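Stage II sporulation E family protein (Thermanaerovibrio acidaminovorans, PDB 3RNR) is of unknown function but belongs to the protein phosphatase 2C family and probably removes phosphate from phosphorylated serine or threonine residues of partner proteins. Local coordinates at residues G7-Y12 with N80-T85; W88-D93 with E144-E149. One frame throughout, in Å; residues are numbered along the deposited sequence.

Contact 1 of 2, residues G7-Y12 with N80-T85; sequences GGDKAY and NLRDGT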
loop_
_atom_site.group_PDB
_atom_site.type_symbol
_atom_site.label_atom_id
_atom_site.label_comp_id
_atom_site.label_asym_id
_atom_site.label_seq_id
_atom_site.Cartn_x
_atom_site.Cartn_y
_atom_site.Cartn_z
ATOM N N GLY B 7 9.266 -2.147 -0.077
ATOM C CA GLY B 7 9.896 -3.095 0.825
ATOM C C GLY B 7 10.898 -3.950 0.067
ATOM O O GLY B 7 10.743 -4.203 -1.131
ATOM N N GLY B 8 11.898 -4.448 0.781
ATOM C CA GLY B 8 13.052 -5.047 0.132
ATOM C C GLY B 8 13.715 -4.058 -0.812
ATOM O O GLY B 8 13.866 -2.875 -0.514
ATOM N N ASP B 9 14.106 -4.548 -1.973
ATOM C CA ASP B 9 14.731 -3.715 -2.987
ATOM C C ASP B 9 13.687 -3.131 -3.933
ATOM O O ASP B 9 14.037 -2.568 -4.970
ATOM C CB ASP B 9 15.779 -4.508 -3.769
ATOM C CG ASP B 9 16.995 -4.858 -2.927
ATOM O OD1 ASP B 9 17.244 -4.155 -1.918
ATOM O OD2 ASP B 9 17.704 -5.830 -3.278
ATOM N N LYS B 10 12.409 -3.329 -3.610
ATOM C CA LYS B 10 11.346 -3.047 -4.571
ATOM C C LYS B 10 10.352 -1.954 -4.183
ATOM O O LYS B 10 10.065 -1.738 -3.010
ATOM C CB LYS B 10 10.585 -4.338 -4.877
ATOM C CG LYS B 10 11.461 -5.425 -5.498
ATOM C CD LYS B 10 10.652 -6.651 -5.872
ATOM C CE LYS B 10 11.559 -7.750 -6.388
ATOM N NZ LYS B 10 10.885 -9.071 -6.351
ATOM N N ALA B 11 9.829 -1.276 -5.197
ATOM C CA ALA B 11 8.660 -0.424 -5.027
ATOM C C ALA B 11 7.566 -1.091 -5.855
ATOM O O ALA B 11 7.810 -1.477 -6.999
ATOM C CB ALA B 11 8.930 0.958 -5.546
ATOM N N TYR B 12 6.376 -1.232 -5.287
ATOM C CA TYR B 12 5.323 -2.012 -5.939
ATOM C C TYR B 12 4.014 -1.258 -5.969
ATOM O O TYR B 12 3.820 -0.300 -5.214
ATOM C CB TYR B 12 5.122 -3.348 -5.212
ATOM C CG TYR B 12 4.672 -3.188 -3.774
ATOM C CD1 TYR B 12 3.333 -2.951 -3.460
ATOM C CD2 TYR B 12 5.583 -3.248 -2.735
ATOM C CE1 TYR B 12 2.924 -2.802 -2.137
ATOM C CE2 TYR B 12 5.185 -3.102 -1.420
ATOM C CZ TYR B 12 3.862 -2.870 -1.131
ATOM O OH TYR B 12 3.483 -2.720 0.183
ATOM N N ASN B 80 12.346 -3.258 -9.327
ATOM C CA ASN B 80 13.490 -3.496 -8.470
ATOM C C ASN B 80 14.334 -2.232 -8.492
ATOM O O ASN B 80 14.820 -1.816 -9.549
ATOM C CB ASN B 80 14.290 -4.698 -8.971
ATOM C CG ASN B 80 15.460 -5.037 -8.063
ATOM O OD1 ASN B 80 16.275 -4.180 -7.733
ATOM N ND2 ASN B 80 15.527 -6.285 -7.635
ATOM N N LEU B 81 14.505 -1.625 -7.322
ATOM C CA LEU B 81 15.173 -0.329 -7.220
ATOM C C LEU B 81 16.686 -0.440 -7.403
ATOM O O LEU B 81 17.363 0.543 -7.716
ATOM C CB LEU B 81 14.860 0.321 -5.871
ATOM C CG LEU B 81 13.382 0.620 -5.620
ATOM C CD1 LEU B 81 13.149 1.163 -4.216
ATOM C CD2 LEU B 81 12.846 1.580 -6.672
ATOM N N ARG B 82 17.224 -1.628 -7.166
ATOM C CA ARG B 82 18.658 -1.816 -7.332
ATOM C C ARG B 82 19.073 -1.835 -8.804
ATOM O O ARG B 82 20.004 -1.133 -9.201
ATOM C CB ARG B 82 19.123 -3.096 -6.641
ATOM C CG ARG B 82 20.634 -3.287 -6.693
ATOM C CD ARG B 82 21.060 -4.604 -6.078
ATOM N NE ARG B 82 20.534 -4.763 -4.726
ATOM C CZ ARG B 82 20.832 -5.783 -3.927
ATOM N NH1 ARG B 82 21.663 -6.732 -4.343
ATOM N NH2 ARG B 82 20.305 -5.850 -2.712
ATOM N N ASP B 83 18.438 -2.704 -9.589
ATOM C CA ASP B 83 18.739 -2.814 -11.025
ATOM C C ASP B 83 17.780 -2.143 -12.030
ATOM O O ASP B 83 17.996 -2.221 -13.242
ATOM C CB ASP B 83 19.025 -4.261 -11.412
ATOM C CG ASP B 83 17.830 -5.155 -11.230
ATOM O OD1 ASP B 83 16.699 -4.623 -11.125
ATOM O OD2 ASP B 83 18.027 -6.392 -11.195
ATOM N N GLY B 84 16.714 -1.525 -11.530
ATOM C CA GLY B 84 15.741 -0.859 -12.373
ATOM C C GLY B 84 14.800 -1.753 -13.178
ATOM O O GLY B 84 14.152 -1.278 -14.109
ATOM N N THR B 85 14.693 -3.032 -12.826
ATOM C CA THR B 85 13.890 -3.962 -13.633
ATOM C C THR B 85 12.453 -4.088 -13.131
ATOM O O THR B 85 12.194 -4.033 -11.935
ATOM C CB THR B 85 14.500 -5.363 -13.697
ATOM O OG1 THR B 85 14.687 -5.853 -12.366
ATOM C CG2 THR B 85 15.851 -5.335 -14.435
#

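Contact 2 of 2, residues W88-D93 with E144-E149; sequences WASVGD and EISTSE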
loop_
_atom_site.group_PDB
_atom_site.type_symbol
_atom_site.label_atom_id
_atom_site.label_comp_id
_atom_site.label_asym_id
_atom_site.label_seq_id
_atom_site.Cartn_x
_atom_site.Cartn_y
_atom_site.Cartn_z
ATOM N N TRP B 88 5.509 -7.790 -13.584
ATOM C CA TRP B 88 4.089 -7.514 -13.374
ATOM C C TRP B 88 3.266 -8.784 -13.536
ATOM O O TRP B 88 3.740 -9.787 -14.094
ATOM C CB TRP B 88 3.584 -6.416 -14.329
ATOM C CG TRP B 88 3.832 -6.741 -15.786
ATOM C CD1 TRP B 88 4.909 -6.361 -16.538
ATOM C CD2 TRP B 88 2.988 -7.514 -16.652
ATOM N NE1 TRP B 88 4.793 -6.865 -17.816
ATOM C CE2 TRP B 88 3.629 -7.585 -17.907
ATOM C CE3 TRP B 88 1.763 -8.178 -16.476
ATOM C CZ2 TRP B 88 3.077 -8.272 -18.995
ATOM C CZ3 TRP B 88 1.217 -8.871 -17.555
ATOM C CH2 TRP B 88 1.876 -8.913 -18.799
ATOM N N ALA B 89 2.042 -8.756 -13.017
ATOM C CA ALA B 89 1.122 -9.870 -13.211
ATOM C C ALA B 89 -0.309 -9.373 -13.092
ATOM O O ALA B 89 -0.574 -8.382 -12.398
ATOM C CB ALA B 89 1.404 -10.982 -12.213
ATOM N N SER B 90 -1.235 -10.046 -13.766
ATOM C CA SER B 90 -2.634 -9.638 -13.661
ATOM C C SER B 90 -3.568 -10.802 -13.912
ATOM O O SER B 90 -3.213 -11.768 -14.591
ATOM C CB SER B 90 -2.941 -8.461 -14.595
ATOM O OG SER B 90 -2.950 -8.852 -15.949
ATOM N N VAL B 91 -4.756 -10.722 -13.329
ATOM C CA VAL B 91 -5.758 -11.755 -13.519
ATOM C C VAL B 91 -7.105 -11.079 -13.683
ATOM O O VAL B 91 -7.525 -10.284 -12.823
ATOM C CB VAL B 91 -5.811 -12.725 -12.315
ATOM C CG1 VAL B 91 -6.941 -13.736 -12.486
ATOM C CG2 VAL B 91 -4.467 -13.464 -12.138
ATOM N N GLY B 92 -7.827 -11.439 -14.730
ATOM C CA GLY B 92 -9.075 -10.756 -15.021
ATOM C C GLY B 92 -8.938 -9.564 -15.948
ATOM O O GLY B 92 -8.244 -9.627 -16.967
ATOM N N ASP B 93 -9.754 -8.548 -15.703
ATOM C CA ASP B 93 -9.817 -7.377 -16.577
ATOM C C ASP B 93 -9.033 -6.151 -16.094
ATOM O O ASP B 93 -9.177 -5.079 -16.674
ATOM C CB ASP B 93 -11.267 -7.006 -16.889
ATOM C CG ASP B 93 -12.023 -6.606 -15.654
ATOM O OD1 ASP B 93 -11.522 -6.913 -14.560
ATOM O OD2 ASP B 93 -13.097 -5.982 -15.766
ATOM N N GLU B 144 -4.734 -19.292 -15.561
ATOM C CA GLU B 144 -4.431 -18.250 -16.536
ATOM C C GLU B 144 -4.077 -16.975 -15.808
ATOM O O GLU B 144 -4.947 -16.337 -15.220
ATOM C CB GLU B 144 -5.631 -17.993 -17.472
ATOM C CG GLU B 144 -6.041 -19.203 -18.325
ATOM C CD GLU B 144 -4.892 -19.753 -19.163
ATOM O OE1 GLU B 144 -4.253 -18.970 -19.908
ATOM O OE2 GLU B 144 -4.623 -20.973 -19.071
ATOM N N ILE B 145 -2.806 -16.592 -15.890
ATOM C CA ILE B 145 -2.316 -15.367 -15.286
ATOM C C ILE B 145 -1.496 -14.643 -16.335
ATOM O O ILE B 145 -0.636 -15.245 -16.962
ATOM C CB ILE B 145 -1.396 -15.671 -14.082
ATOM C CG1 ILE B 145 -2.113 -16.604 -13.100
ATOM C CG2 ILE B 145 -0.945 -14.350 -13.420
ATOM C CD1 ILE B 145 -1.216 -17.229 -12.041
ATOM N N SER B 146 -1.777 -13.368 -16.565
ATOM C CA SER B 146 -0.972 -12.606 -17.517
ATOM C C SER B 146 0.253 -12.136 -16.742
ATOM O O SER B 146 0.090 -11.567 -15.669
ATOM C CB SER B 146 -1.798 -11.424 -18.051
ATOM O OG SER B 146 -1.117 -10.742 -19.102
ATOM N N THR B 147 1.465 -12.391 -17.245
ATOM C CA THR B 147 2.698 -12.038 -16.513
ATOM C C THR B 147 3.814 -11.508 -17.413
ATOM O O THR B 147 3.864 -11.833 -18.595
ATOM C CB THR B 147 3.306 -13.259 -15.745
ATOM O OG1 THR B 147 3.750 -14.248 -16.681
ATOM C CG2 THR B 147 2.300 -13.897 -14.819
ATOM N N SER B 148 4.719 -10.719 -16.832
ATOM C CA SER B 148 5.959 -10.357 -17.503
ATOM C C SER B 148 6.749 -11.646 -17.679
ATOM O O SER B 148 6.463 -12.654 -17.014
ATOM C CB SER B 148 6.768 -9.382 -16.642
ATOM O OG SER B 148 6.789 -9.814 -15.289
ATOM N N GLU B 149 7.698 -11.659 -18.606
ATOM C CA GLU B 149 8.530 -12.843 -18.668
ATOM C C GLU B 149 9.938 -12.488 -18.230
ATOM O O GLU B 149 10.177 -12.425 -17.027
ATOM C CB GLU B 149 8.522 -13.344 -20.113
ATOM C CG GLU B 149 7.228 -14.014 -20.499
ATOM C CD GLU B 149 7.067 -15.342 -19.795
ATOM O OE1 GLU B 149 8.102 -15.954 -19.428
ATOM O OE2 GLU B 149 5.916 -15.771 -19.596
#

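Contact 1 of 2, residues G7-Y12 with N80-T85
Asp-9 meets the 80-85 loop twice, once through its backbone and once through its carboxylate. The backbone bond is short and straight: Leu-81 N donates a hydrogen bond to Asp-9 O over 2.6 Å, with 162° at the hydrogen. The charged contact lies further out, where Asp-9 OD2 and Arg-82 NH2 form a salt bridge of 2.7 Å. Carboxylate and guanidinium planes stand 57° apart, so a single oxygen meets a single nitrogen in place of a flat two-pronged pair. A turn in the arginine chain at chi3 (-53°) swings its end back toward Asp-9, but this side chain is poorly ordered and the bridge is probably mobile.

Apolar packing is modest. Leu-81 sends CD2 to within 4.1 Å of Ala-11 CB, and Arg-175 of the second subunit packs on both residues. Lys-10 pairs with Asn-80 as an antiparallel, non-hydrogen-bonded bridge at the ends of neighbouring strands in the five-stranded antiparallel sheet of the PP2C sandwich. Two hairpin loops thus touch side by side at one end of the sheet: 7-10, a type II' beta turn, and 80-85.

The second loop is braced from within. Asn-80 OD1 accepts from Arg-82 N at 2.8 Å, in the carbonyl plane, an Asx turn, and from Asp-83 N at 3.2 Å. Asp-83 OD1 makes a second Asx turn with Thr-85 N and also accepts from Thr-85 OG1, both from the same face of its carboxylate. The extended Lys-10 chain carries NZ to the carbonyl of Gly-43, while Asn-80 ND2 and Thr-85 OG1 bond to a glycerol, probably from the crystallisation liquor.

Contact 2 of 2, residues W88-D93 with E144-E149
Trp-88 lies with one indole face against the backbone and side chain of Ser-148, and this is the tight end of the contact. Ser-148 CB sits over the five-membered ring, 3.6 Å from its centroid, as a CH-pi contact, while Ser-148 N lies 3.4 Å above the middle of the indole. The same serine turns OG back to accept from Trp-88 N at 2.9 Å, and its own N donates to Trp-88 O, so both backbone polar groups of the tryptophan are engaged. With chi1 at 56°, the indole is set between backbone N and carbonyl carbon, which lays it across 146-148. Ser-146 OG comes to the ring edge, 3.4 Å from Trp-88 CZ3, and bonds to Leu-109 N.

Next along, Ser-90 and Ser-146 exchange a pair of backbone hydrogen bonds, with Ser-90 N to Ser-146 O at 2.8 Å. Ala-89 and Thr-147 form the adjoining non-hydrogen-bonded pair. Apolar packing continues under helix 46-63, where Val-91 CG2 and Ile-145 CG2 meet at 3.9 Å beside Val-50 and Leu-51. The solvent side begins at the exposed Glu-144, whose side chain leads away. The whole is an antiparallel strand pair in which 146-153 closes one edge of the five-stranded sheet, as expected in the alpha-beta-alpha sandwich of PP2C phosphatases.

Overall arrangement
Both contacts belong to the same five-stranded antiparallel sheet, and their centres are 19 Å apart. The chain runs from one to the other without a break, because Thr-85 starts the strand that carries Trp-88 to Val-91; contact 1 closes before contact 2 opens. The centre of contact 1 is about 18 Å from the centre of the chain, at the surface where the second subunit packs. The centre of contact 2 is only about 8 Å from the chain centre, and no other chain of the assembly touches it. Its strand leads through Gly-92 to Asp-93, whose carboxylate bonds to Tyr-168; Val-91, Gly-92 and Asp-93 resemble the Val-Gly-Asp signature of PP2C phosphatases.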